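Local coordinates for protein decapping nuclease RAI1 (PDB 5BUD) that hydrolyses NAD caps and 5'-triphosphate ends of RNA with the help of divalent metal ions, and stabilises and stimulates the exoribonuclease RAT1, at residues F24-D29 against L207-T212; T108-L113 against K327-V332; K173-A178 against V244-S249. All coordinates share one frame; numbering follows the deposited sequence.

Interaction 1 of 3, residues F24-D29 against L207-T212; sequences FSYARD and LSVIRT
Phe24 and Val209 stand side by side on one face of an antiparallel strand pair, the branched valine filling the hollow beneath the aromatic ring. Val209 CB lies over the ring of Phe24, 3.9 Å from its centroid and close to the ring normal, in a CH-pi contact. Its two methyls spread to the flanks, CG1 beneath CE1 and CZ, CG2 against Phe24 CE2 at 3.6 Å. The same CG2 also fits the edge of the next ring, 3.7 Å from Tyr26 CE1, so one methyl touches both aromatics. Leu207 repeats the pattern at the next hydrogen-bonded pair, two residues along: its CB sits over a face of the Tyr26 ring, displaced toward the rim, while CD2 approaches the phenol OH and CD1 packs on Ala27 CA. Both rings reach their neighbours because CG lies between backbone N and carbonyl carbon (chi1 61° in Phe24, 64° in Tyr26), which tips each ring across the adjoining strand. The backbones bring these shapes into step: Tyr26 and Leu207 exchange two good hydrogen bonds, with Leu207 N to Tyr26 O at 2.8 Å, whereas of the two between Phe24 and Val209 the one from Phe24 N is weak. Ser25 and Ser208 form the non-hydrogen-bonded pair between them, on the other face, where Ser208 OG bonds to Glu22. Helix 78-92 covers the aromatic face through Leu81 and Ala84. This is antiparallel sheet packing beside strand 217-228, which carries the metal ligand Asp226, in a PD-(D/E)XK family nuclease.

Interaction 2 of 3, residues T108-L113 against K327-V332; sequences TKILSL and KWYGAV
The indole of Trp328 meets helix 104-112 edge-on, its NE1 lying 2.8 Å from Ile110 O. That oxygen sits near the ring plane, but the hydrogen bond is bent (130° at the hydrogen) and weak. With CG roughly opposite the backbone N (chi1 156°), the indole is carried across the gap between helices whose short axes approach to 8.7 Å and lie at 124°. Several apolar contacts gather round this point. Ile110 CG2 lodges against the two methyls of Val332, 3.8 Å from Val332 CG1, and Val332 CG2 in turn lies over a face of the indole. Leu113 completes the patch, with CD2 3.9 Å from Trp328 CZ2. The Tyr329 side has a single short contact, Leu111 CD1 to Tyr329 CB at 3.7 Å, and its ring is only loosely approached, Ile110 CG2 staying 4.5 Å from Tyr329 CD1 at the edge. Beyond these buried residues, Thr108 and Lys109 on one helix and Lys327 and Ala331 on the other are partly exposed. Phe360 meets the indole edge-to-face from outside the pair. Ile110 O takes both the backbone N-H of Leu113 and the weak indole N-H. Otherwise the contact is apolar, which implies cohesion by burial more than by polar bonds.

Interaction 3 of 3, residues K173-A178 against V244-S249; sequences KFETIA and VELKTS. With MN (manganese (II) ion), chain E; MN (manganese (II) ion), chain G; nucleotides of chain C.
Helix 158-178 and strand 243-250 of the PD-(D/E)XK nuclease fold meet where Phe174 packs against Thr248 beside the metal site. The Phe174 ring projects from the helix toward the strand: CB is 3.5 Å from Thr248 CG2, and CE2 approaches Lys247 O and, more loosely, Leu246 CB. The Leu246 side chain crosses that of Phe174 at about a right angle and sends CD1 to Glu175 CA. Thr248 divides its branches by chi1 (63°), turning CG2 to the phenylalanine and OG1 to the RNA, where OG1 donates to OP1 of U2 of chain C at 2.7 Å. Glu175 extends along its chain (chi2 174°), away from the apolar patch, and its two carboxylate oxygens serve different partners: OE1 binds one manganese ion at 2.2 Å, and OE2 accepts a hydrogen bond from a water. That water is a ligand of a second manganese ion, which is also held by Glu245 OE1, Leu246 O, Asp226 and two phosphate oxygens of U1 of chain C. Lys247 reaches the same phosphate and is held by Gln271 as well; its positive charge probably helps offset the gathered anions. Its NZ forms a salt bridge with Glu245 OE1 at 3.2 Å, meeting it from above the carboxylate plane. The same Lys247 NZ donates a hydrogen bond to OP1 of U1 of chain C, 2.7 Å away.

All three contacts are buried, but their chemistry follows their places. Interactions 1 and 3 draw on the same strand system: strand 205-214 of interaction 1 pairs with strand 217-228, which carries Asp226 and in turn pairs with strand 243-250 of interaction 3. Interaction 1 combines backbone bonds with aromatic-aliphatic packing, whereas interaction 3 has no direct hydrogen bond between its segments and places metals, water and RNA beside a small apolar patch. Interaction 2 joins two helices, largely by apolar side chains. Helix 255-275 links it to the active site, touching Leu111 and Tyr329 and also Glu245 and Lys247, although the centres of interactions 2 and 3 are about 26 Å apart.

Interaction 1 of 3, residues F24-D29 against L207-T212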
loop_
_atom_site.group_PDB
_atom_site.type_symbol
_atom_site.label_atom_id
_atom_site.label_comp_id
_atom_site.label_asym_id
_atom_site.label_seq_id
_atom_site.Cartn_x
_atom_site.Cartn_y
_atom_site.Cartn_z
ATOM N N PHE A 24 12.133 10.234 -3.516
ATOM C CA PHE A 24 13.127 9.307 -4.026
ATOM C C PHE A 24 12.507 7.922 -4.091
ATOM O O PHE A 24 11.330 7.758 -3.765
ATOM C CB PHE A 24 14.378 9.289 -3.106
ATOM C CG PHE A 24 14.078 8.856 -1.687
ATOM C CD1 PHE A 24 13.735 9.777 -0.737
ATOM C CD2 PHE A 24 14.110 7.524 -1.338
ATOM C CE1 PHE A 24 13.425 9.396 0.541
ATOM C CE2 PHE A 24 13.818 7.122 -0.042
ATOM C CZ PHE A 24 13.463 8.059 0.895
ATOM N N SER A 25 13.315 6.933 -4.482
ATOM C CA SER A 25 12.920 5.554 -4.506
ATOM C C SER A 25 14.044 4.663 -4.027
ATOM O O SER A 25 15.190 5.090 -3.952
ATOM C CB SER A 25 12.569 5.137 -5.922
ATOM O OG SER A 25 13.654 5.407 -6.776
ATOM N N TYR A 26 13.693 3.414 -3.758
ATOM C CA TYR A 26 14.641 2.377 -3.444
ATOM C C TYR A 26 13.958 1.070 -3.843
ATOM O O TYR A 26 12.840 1.107 -4.376
ATOM C CB TYR A 26 15.064 2.455 -1.964
ATOM C CG TYR A 26 14.017 2.222 -0.907
ATOM C CD1 TYR A 26 13.045 3.163 -0.635
ATOM C CD2 TYR A 26 14.024 1.070 -0.141
ATOM C CE1 TYR A 26 12.087 2.970 0.354
ATOM C CE2 TYR A 26 13.074 0.857 0.844
ATOM C CZ TYR A 26 12.102 1.814 1.088
ATOM O OH TYR A 26 11.175 1.572 2.072
ATOM N N ALA A 27 14.604 -0.073 -3.609
ATOM C CA ALA A 27 14.132 -1.309 -4.164
ATOM C C ALA A 27 14.475 -2.473 -3.257
ATOM O O ALA A 27 15.312 -2.335 -2.352
ATOM C CB ALA A 27 14.745 -1.502 -5.556
ATOM N N ARG A 28 13.815 -3.604 -3.485
ATOM C CA ARG A 28 14.205 -4.874 -2.880
ATOM C C ARG A 28 14.546 -5.848 -3.990
ATOM O O ARG A 28 13.772 -5.985 -4.938
ATOM C CB ARG A 28 13.084 -5.430 -2.032
ATOM C CG ARG A 28 13.560 -6.460 -1.024
ATOM C CD ARG A 28 12.457 -6.768 -0.031
ATOM N NE ARG A 28 11.385 -7.510 -0.681
ATOM C CZ ARG A 28 10.283 -7.911 -0.078
ATOM N NH1 ARG A 28 10.107 -7.678 1.213
ATOM N NH2 ARG A 28 9.362 -8.561 -0.763
ATOM N N ASP A 29 15.703 -6.507 -3.901
ATOM C CA ASP A 29 16.124 -7.430 -4.962
ATOM C C ASP A 29 15.534 -8.812 -4.772
ATOM O O ASP A 29 14.809 -9.073 -3.810
ATOM C CB ASP A 29 17.661 -7.427 -5.178
ATOM C CG ASP A 29 18.453 -8.154 -4.079
ATOM O OD1 ASP A 29 17.901 -8.972 -3.317
ATOM O OD2 ASP A 29 19.673 -7.888 -4.011
ATOM N N LEU A 207 10.078 0.606 -4.582
ATOM C CA LEU A 207 9.388 1.444 -3.630
ATOM C C LEU A 207 9.612 2.918 -3.870
ATOM O O LEU A 207 10.753 3.395 -3.944
ATOM C CB LEU A 207 9.769 1.084 -2.193
ATOM C CG LEU A 207 9.451 -0.379 -1.847
ATOM C CD1 LEU A 207 10.718 -1.206 -1.949
ATOM C CD2 LEU A 207 8.859 -0.496 -0.452
ATOM N N SER A 208 8.500 3.642 -3.935
ATOM C CA SER A 208 8.502 5.074 -4.032
ATOM C C SER A 208 8.259 5.640 -2.643
ATOM O O SER A 208 7.414 5.151 -1.885
ATOM C CB SER A 208 7.374 5.525 -4.953
ATOM O OG SER A 208 7.403 6.904 -5.209
ATOM N N VAL A 209 8.988 6.691 -2.327
ATOM C CA VAL A 209 8.734 7.494 -1.161
ATOM C C VAL A 209 8.291 8.856 -1.631
ATOM O O VAL A 209 9.017 9.551 -2.355
ATOM C CB VAL A 209 9.969 7.608 -0.259
ATOM C CG1 VAL A 209 9.676 8.499 0.929
ATOM C CG2 VAL A 209 10.340 6.236 0.246
ATOM N N ILE A 210 7.089 9.242 -1.197
ATOM C CA ILE A 210 6.459 10.463 -1.670
ATOM C C ILE A 210 6.148 11.378 -0.503
ATOM O O ILE A 210 5.989 10.926 0.632
ATOM C CB ILE A 210 5.152 10.167 -2.441
ATOM C CG1 ILE A 210 4.082 9.550 -1.532
ATOM C CG2 ILE A 210 5.420 9.206 -3.591
ATOM C CD1 ILE A 210 2.710 10.010 -1.901
ATOM N N ARG A 211 6.093 12.672 -0.798
ATOM C CA ARG A 211 5.598 13.682 0.107
ATOM C C ARG A 211 4.197 14.092 -0.413
ATOM O O ARG A 211 4.025 14.297 -1.593
ATOM C CB ARG A 211 6.535 14.881 0.079
ATOM C CG ARG A 211 6.327 15.929 1.157
ATOM C CD ARG A 211 7.514 16.895 1.185
ATOM N NE ARG A 211 7.425 17.944 2.215
ATOM C CZ ARG A 211 6.756 19.095 2.082
ATOM N NH1 ARG A 211 6.073 19.370 0.973
ATOM N NH2 ARG A 211 6.768 19.982 3.069
ATOM N N THR A 212 3.226 14.193 0.482
ATOM C CA THR A 212 1.865 14.650 0.140
ATOM C C THR A 212 1.312 15.408 1.357
ATOM O O THR A 212 2.029 15.679 2.327
ATOM C CB THR A 212 0.960 13.462 -0.280
ATOM O OG1 THR A 212 -0.290 13.915 -0.871
ATOM C CG2 THR A 212 0.692 12.536 0.915
#

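Interaction 2 of 3, residues T108-L113 against K327-V332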
loop_
_atom_site.group_PDB
_atom_site.type_symbol
_atom_site.label_atom_id
_atom_site.label_comp_id
_atom_site.label_asym_id
_atom_site.label_seq_id
_atom_site.Cartn_x
_atom_site.Cartn_y
_atom_site.Cartn_z
ATOM N N THR A 108 -3.867 3.798 3.963
ATOM C CA THR A 108 -4.940 3.123 3.231
ATOM C C THR A 108 -5.961 2.485 4.210
ATOM O O THR A 108 -7.134 2.606 4.001
ATOM C CB THR A 108 -4.380 2.039 2.289
ATOM O OG1 THR A 108 -3.484 2.648 1.352
ATOM C CG2 THR A 108 -5.499 1.314 1.515
ATOM N N LYS A 109 -5.493 1.801 5.260
ATOM C CA LYS A 109 -6.374 1.241 6.284
ATOM C C LYS A 109 -7.263 2.295 6.935
ATOM O O LYS A 109 -8.452 2.087 7.101
ATOM C CB LYS A 109 -5.555 0.497 7.361
ATOM C CG LYS A 109 -4.975 -0.784 6.831
ATOM C CD LYS A 109 -4.035 -1.420 7.825
ATOM C CE LYS A 109 -3.600 -2.788 7.328
ATOM N NZ LYS A 109 -4.642 -3.750 7.750
ATOM N N ILE A 110 -6.666 3.425 7.273
ATOM C CA ILE A 110 -7.368 4.529 7.899
ATOM C C ILE A 110 -8.375 5.168 6.967
ATOM O O ILE A 110 -9.540 5.377 7.358
ATOM C CB ILE A 110 -6.374 5.571 8.430
ATOM C CG1 ILE A 110 -5.533 4.937 9.541
ATOM C CG2 ILE A 110 -7.081 6.812 8.923
ATOM C CD1 ILE A 110 -4.320 5.755 9.892
ATOM N N LEU A 111 -7.956 5.441 5.729
ATOM C CA LEU A 111 -8.850 6.066 4.755
ATOM C C LEU A 111 -10.042 5.190 4.376
ATOM O O LEU A 111 -11.129 5.703 4.120
ATOM C CB LEU A 111 -8.075 6.472 3.493
ATOM C CG LEU A 111 -8.832 7.015 2.258
ATOM C CD1 LEU A 111 -9.658 8.276 2.517
ATOM C CD2 LEU A 111 -7.865 7.301 1.119
ATOM N N SER A 112 -9.843 3.891 4.282
ATOM C CA SER A 112 -10.925 3.017 3.853
ATOM C C SER A 112 -11.792 2.537 5.017
ATOM O O SER A 112 -12.796 1.854 4.780
ATOM C CB SER A 112 -10.381 1.802 3.121
ATOM O OG SER A 112 -9.539 1.072 3.985
ATOM N N LEU A 113 -11.395 2.896 6.239
ATOM C CA LEU A 113 -12.045 2.410 7.477
ATOM C C LEU A 113 -13.576 2.587 7.482
ATOM O O LEU A 113 -14.299 1.652 7.836
ATOM C CB LEU A 113 -11.389 3.065 8.711
ATOM C CG LEU A 113 -12.018 2.760 10.096
ATOM C CD1 LEU A 113 -10.946 2.734 11.161
ATOM C CD2 LEU A 113 -13.108 3.754 10.492
ATOM N N LYS A 327 -12.704 12.988 4.161
ATOM C CA LYS A 327 -12.953 13.835 5.335
ATOM C C LYS A 327 -12.675 13.132 6.668
ATOM O O LYS A 327 -12.206 13.770 7.610
ATOM C CB LYS A 327 -14.389 14.357 5.298
ATOM C CG LYS A 327 -14.612 15.299 4.128
ATOM C CD LYS A 327 -16.031 15.855 4.059
ATOM C CE LYS A 327 -16.129 16.850 2.917
ATOM N NZ LYS A 327 -17.458 17.520 2.834
ATOM N N TRP A 328 -12.956 11.828 6.746
ATOM C CA TRP A 328 -12.574 11.064 7.905
ATOM C C TRP A 328 -11.028 11.026 7.989
ATOM O O TRP A 328 -10.455 11.262 9.031
ATOM C CB TRP A 328 -13.166 9.642 7.822
ATOM C CG TRP A 328 -12.419 8.630 8.622
ATOM C CD1 TRP A 328 -11.624 7.651 8.136
ATOM C CD2 TRP A 328 -12.408 8.486 10.057
ATOM N NE1 TRP A 328 -11.090 6.906 9.166
ATOM C CE2 TRP A 328 -11.545 7.406 10.360
ATOM C CE3 TRP A 328 -12.998 9.197 11.108
ATOM C CZ2 TRP A 328 -11.293 6.983 11.678
ATOM C CZ3 TRP A 328 -12.739 8.793 12.425
ATOM C CH2 TRP A 328 -11.883 7.695 12.698
ATOM N N TYR A 329 -10.367 10.740 6.869
ATOM C CA TYR A 329 -8.886 10.642 6.840
ATOM C C TYR A 329 -8.298 11.980 7.286
ATOM O O TYR A 329 -7.419 12.009 8.151
ATOM C CB TYR A 329 -8.426 10.218 5.431
ATOM C CG TYR A 329 -6.971 10.406 5.075
ATOM C CD1 TYR A 329 -5.976 9.610 5.633
ATOM C CD2 TYR A 329 -6.596 11.333 4.106
ATOM C CE1 TYR A 329 -4.640 9.779 5.261
ATOM C CE2 TYR A 329 -5.280 11.496 3.734
ATOM C CZ TYR A 329 -4.306 10.727 4.315
ATOM O OH TYR A 329 -2.998 10.911 3.925
ATOM N N GLY A 330 -8.832 13.083 6.760
ATOM C CA GLY A 330 -8.377 14.415 7.146
ATOM C C GLY A 330 -8.556 14.742 8.629
ATOM O O GLY A 330 -7.693 15.378 9.235
ATOM N N ALA A 331 -9.658 14.280 9.215
ATOM C CA ALA A 331 -9.916 14.450 10.648
ATOM C C ALA A 331 -8.899 13.646 11.464
ATOM O O ALA A 331 -8.310 14.157 12.414
ATOM C CB ALA A 331 -11.324 14.007 10.963
ATOM N N VAL A 332 -8.664 12.400 11.058
ATOM C CA VAL A 332 -7.684 11.552 11.750
ATOM C C VAL A 332 -6.308 12.215 11.773
ATOM O O VAL A 332 -5.720 12.343 12.830
ATOM C CB VAL A 332 -7.553 10.152 11.115
ATOM C CG1 VAL A 332 -6.356 9.386 11.691
ATOM C CG2 VAL A 332 -8.820 9.351 11.330
#

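Interaction 3 of 3, residues K173-A178 against V244-S249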
loop_
_atom_site.group_PDB
_atom_site.type_symbol
_atom_site.label_atom_id
_atom_site.label_comp_id
_atom_site.label_asym_id
_atom_site.label_seq_id
_atom_site.Cartn_x
_atom_site.Cartn_y
_atom_site.Cartn_z
ATOM N N LYS A 173 1.457 -13.565 -10.765
ATOM C CA LYS A 173 1.641 -14.061 -12.137
ATOM C C LYS A 173 1.206 -13.010 -13.149
ATOM O O LYS A 173 1.849 -12.796 -14.187
ATOM C CB LYS A 173 0.837 -15.358 -12.342
ATOM C CG LYS A 173 0.932 -15.961 -13.746
ATOM C CD LYS A 173 2.294 -16.554 -14.090
ATOM C CE LYS A 173 2.189 -17.370 -15.380
ATOM N NZ LYS A 173 3.526 -17.842 -15.841
ATOM N N PHE A 174 0.112 -12.316 -12.837
ATOM C CA PHE A 174 -0.372 -11.271 -13.709
ATOM C C PHE A 174 0.666 -10.166 -13.857
ATOM O O PHE A 174 0.913 -9.696 -14.976
ATOM C CB PHE A 174 -1.721 -10.716 -13.188
ATOM C CG PHE A 174 -2.294 -9.637 -14.042
ATOM C CD1 PHE A 174 -2.685 -9.898 -15.351
ATOM C CD2 PHE A 174 -2.463 -8.355 -13.542
ATOM C CE1 PHE A 174 -3.217 -8.888 -16.151
ATOM C CE2 PHE A 174 -3.012 -7.335 -14.333
ATOM C CZ PHE A 174 -3.367 -7.602 -15.646
ATOM N N GLU A 175 1.283 -9.766 -12.740
ATOM C CA GLU A 175 2.330 -8.781 -12.783
ATOM C C GLU A 175 3.475 -9.245 -13.675
ATOM O O GLU A 175 4.045 -8.455 -14.416
ATOM C CB GLU A 175 2.910 -8.491 -11.393
ATOM C CG GLU A 175 1.985 -7.817 -10.400
ATOM C CD GLU A 175 2.638 -7.711 -9.016
ATOM O OE1 GLU A 175 3.839 -8.009 -8.922
ATOM O OE2 GLU A 175 1.977 -7.380 -8.026
ATOM N N THR A 176 3.794 -10.526 -13.579
ATOM C CA THR A 176 4.891 -11.108 -14.344
ATOM C C THR A 176 4.585 -11.117 -15.839
ATOM O O THR A 176 5.429 -10.733 -16.613
ATOM C CB THR A 176 5.208 -12.532 -13.824
ATOM O OG1 THR A 176 5.536 -12.448 -12.429
ATOM C CG2 THR A 176 6.361 -13.145 -14.578
ATOM N N ILE A 177 3.377 -11.520 -16.235
ATOM C CA ILE A 177 3.048 -11.620 -17.670
ATOM C C ILE A 177 2.613 -10.296 -18.315
ATOM O O ILE A 177 2.632 -10.184 -19.535
ATOM C CB ILE A 177 2.105 -12.805 -17.981
ATOM C CG1 ILE A 177 0.730 -12.688 -17.298
ATOM C CG2 ILE A 177 2.760 -14.090 -17.513
ATOM C CD1 ILE A 177 -0.258 -11.792 -18.002
ATOM N N ALA A 178 2.356 -9.272 -17.496
ATOM C CA ALA A 178 1.899 -7.950 -17.979
ATOM C C ALA A 178 2.963 -6.878 -18.013
ATOM O O ALA A 178 2.700 -5.767 -18.492
ATOM C CB ALA A 178 0.705 -7.472 -17.155
ATOM N N VAL A 244 1.645 2.794 -12.369
ATOM C CA VAL A 244 0.464 1.969 -12.550
ATOM C C VAL A 244 0.389 0.955 -11.424
ATOM O O VAL A 244 1.441 0.374 -10.973
ATOM C CB VAL A 244 0.520 1.194 -13.882
ATOM C CG1 VAL A 244 -0.723 0.367 -14.081
ATOM C CG2 VAL A 244 0.740 2.135 -15.056
ATOM N N GLU A 245 -0.844 0.726 -10.980
ATOM C CA GLU A 245 -1.194 -0.343 -10.057
ATOM C C GLU A 245 -1.924 -1.443 -10.780
ATOM O O GLU A 245 -2.902 -1.188 -11.523
ATOM C CB GLU A 245 -2.073 0.210 -8.927
ATOM C CG GLU A 245 -2.565 -0.790 -7.896
ATOM C CD GLU A 245 -1.475 -1.489 -7.100
ATOM O OE1 GLU A 245 -1.704 -2.688 -6.795
ATOM O OE2 GLU A 245 -0.430 -0.853 -6.753
ATOM N N LEU A 246 -1.468 -2.670 -10.552
ATOM C CA LEU A 246 -2.084 -3.849 -11.134
ATOM C C LEU A 246 -2.956 -4.561 -10.121
ATOM O O LEU A 246 -2.639 -4.614 -8.935
ATOM C CB LEU A 246 -1.007 -4.816 -11.702
ATOM C CG LEU A 246 -0.103 -4.152 -12.740
ATOM C CD1 LEU A 246 0.918 -5.147 -13.266
ATOM C CD2 LEU A 246 -0.879 -3.607 -13.945
ATOM N N LYS A 247 -4.070 -5.095 -10.591
ATOM C CA LYS A 247 -4.960 -5.926 -9.763
ATOM C C LYS A 247 -5.506 -7.030 -10.625
ATOM O O LYS A 247 -5.532 -6.913 -11.855
ATOM C CB LYS A 247 -6.159 -5.093 -9.232
ATOM C CG LYS A 247 -5.799 -3.877 -8.397
ATOM C CD LYS A 247 -5.334 -4.289 -7.026
ATOM C CE LYS A 247 -5.053 -3.091 -6.154
ATOM N NZ LYS A 247 -4.183 -3.547 -5.037
ATOM N N THR A 248 -5.986 -8.087 -9.992
ATOM C CA THR A 248 -6.779 -9.104 -10.663
ATOM C C THR A 248 -8.103 -9.275 -9.944
ATOM O O THR A 248 -8.212 -9.020 -8.751
ATOM C CB THR A 248 -6.077 -10.472 -10.783
ATOM O OG1 THR A 248 -5.821 -11.021 -9.476
ATOM C CG2 THR A 248 -4.776 -10.352 -11.548
ATOM N N SER A 249 -9.127 -9.668 -10.701
ATOM C CA SER A 249 -10.417 -10.018 -10.142
ATOM C C SER A 249 -11.110 -11.061 -10.998
ATOM O O SER A 249 -10.775 -11.231 -12.157
ATOM C CB SER A 249 -11.331 -8.807 -10.065
ATOM O OG SER A 249 -12.210 -9.002 -8.986
HETATM MN MN MN E . -0.943 -4.561 -7.489
HETATM MN MN MN G . 5.238 -7.292 -7.371
ATOM P P U C 2 -4.113 -9.106 -6.597
ATOM O OP1 U C 2 -4.335 -9.240 -8.066
ATOM O OP2 U C 2 -4.479 -7.833 -5.934
ATOM O "O5'" U C 2 -4.887 -10.237 -5.790
ATOM C "C5'" U C 2 -4.937 -11.612 -6.206
ATOM C "C4'" U C 2 -5.551 -12.479 -5.123
ATOM O "O4'" U C 2 -4.800 -12.374 -3.882
ATOM C "C3'" U C 2 -6.977 -12.165 -4.698
ATOM O "O3'" U C 2 -7.873 -12.654 -5.687
ATOM C "C2'" U C 2 -7.037 -12.903 -3.369
ATOM O "O2'" U C 2 -7.069 -14.310 -3.526
ATOM C "C1'" U C 2 -5.675 -12.547 -2.781
ATOM N N1 U C 2 -5.662 -11.324 -1.960
ATOM C C2 U C 2 -6.083 -11.440 -0.644
ATOM O O2 U C 2 -6.467 -12.493 -0.161
ATOM N N3 U C 2 -6.056 -10.271 0.075
ATOM C C4 U C 2 -5.654 -9.026 -0.370
ATOM O O4 U C 2 -5.668 -8.074 0.407
ATOM C C5 U C 2 -5.222 -8.992 -1.734
ATOM C C6 U C 2 -5.233 -10.116 -2.462
ATOM O OP3 U C 1 -1.492 -4.700 -3.471
ATOM P P U C 1 -1.139 -5.369 -4.753
ATOM O OP1 U C 1 -2.290 -5.417 -5.704
ATOM O OP2 U C 1 0.165 -4.862 -5.309
ATOM O "O5'" U C 1 -0.862 -6.872 -4.271
ATOM C "C5'" U C 1 -0.052 -7.732 -5.087
ATOM C "C4'" U C 1 -0.507 -9.171 -5.003
ATOM O "O4'" U C 1 -0.039 -9.760 -3.764
ATOM C "C3'" U C 1 -2.007 -9.447 -4.997
ATOM O "O3'" U C 1 -2.539 -9.391 -6.317
ATOM C "C2'" U C 1 -2.025 -10.862 -4.431
ATOM O "O2'" U C 1 -1.574 -11.830 -5.351
ATOM C "C1'" U C 1 -0.945 -10.763 -3.350
ATOM N N1 U C 1 -1.467 -10.415 -2.020
ATOM C C2 U C 1 -2.010 -11.445 -1.280
ATOM O O2 U C 1 -2.050 -12.591 -1.679
ATOM N N3 U C 1 -2.472 -11.084 -0.041
ATOM C C4 U C 1 -2.467 -9.823 0.517
ATOM O O4 U C 1 -2.926 -9.661 1.647
ATOM C C5 U C 1 -1.904 -8.805 -0.316
ATOM C C6 U C 1 -1.442 -9.127 -1.531
HETATM O O HOH W 1 -0.391 -6.423 -8.417
HETATM O O HOH W 2 7.072 -7.210 -8.903
HETATM O O HOH W 3 6.498 -6.813 -5.379
HETATM O O HOH W 4 4.898 -4.954 -7.786
HETATM O O HOH W 5 5.692 -9.516 -7.410
#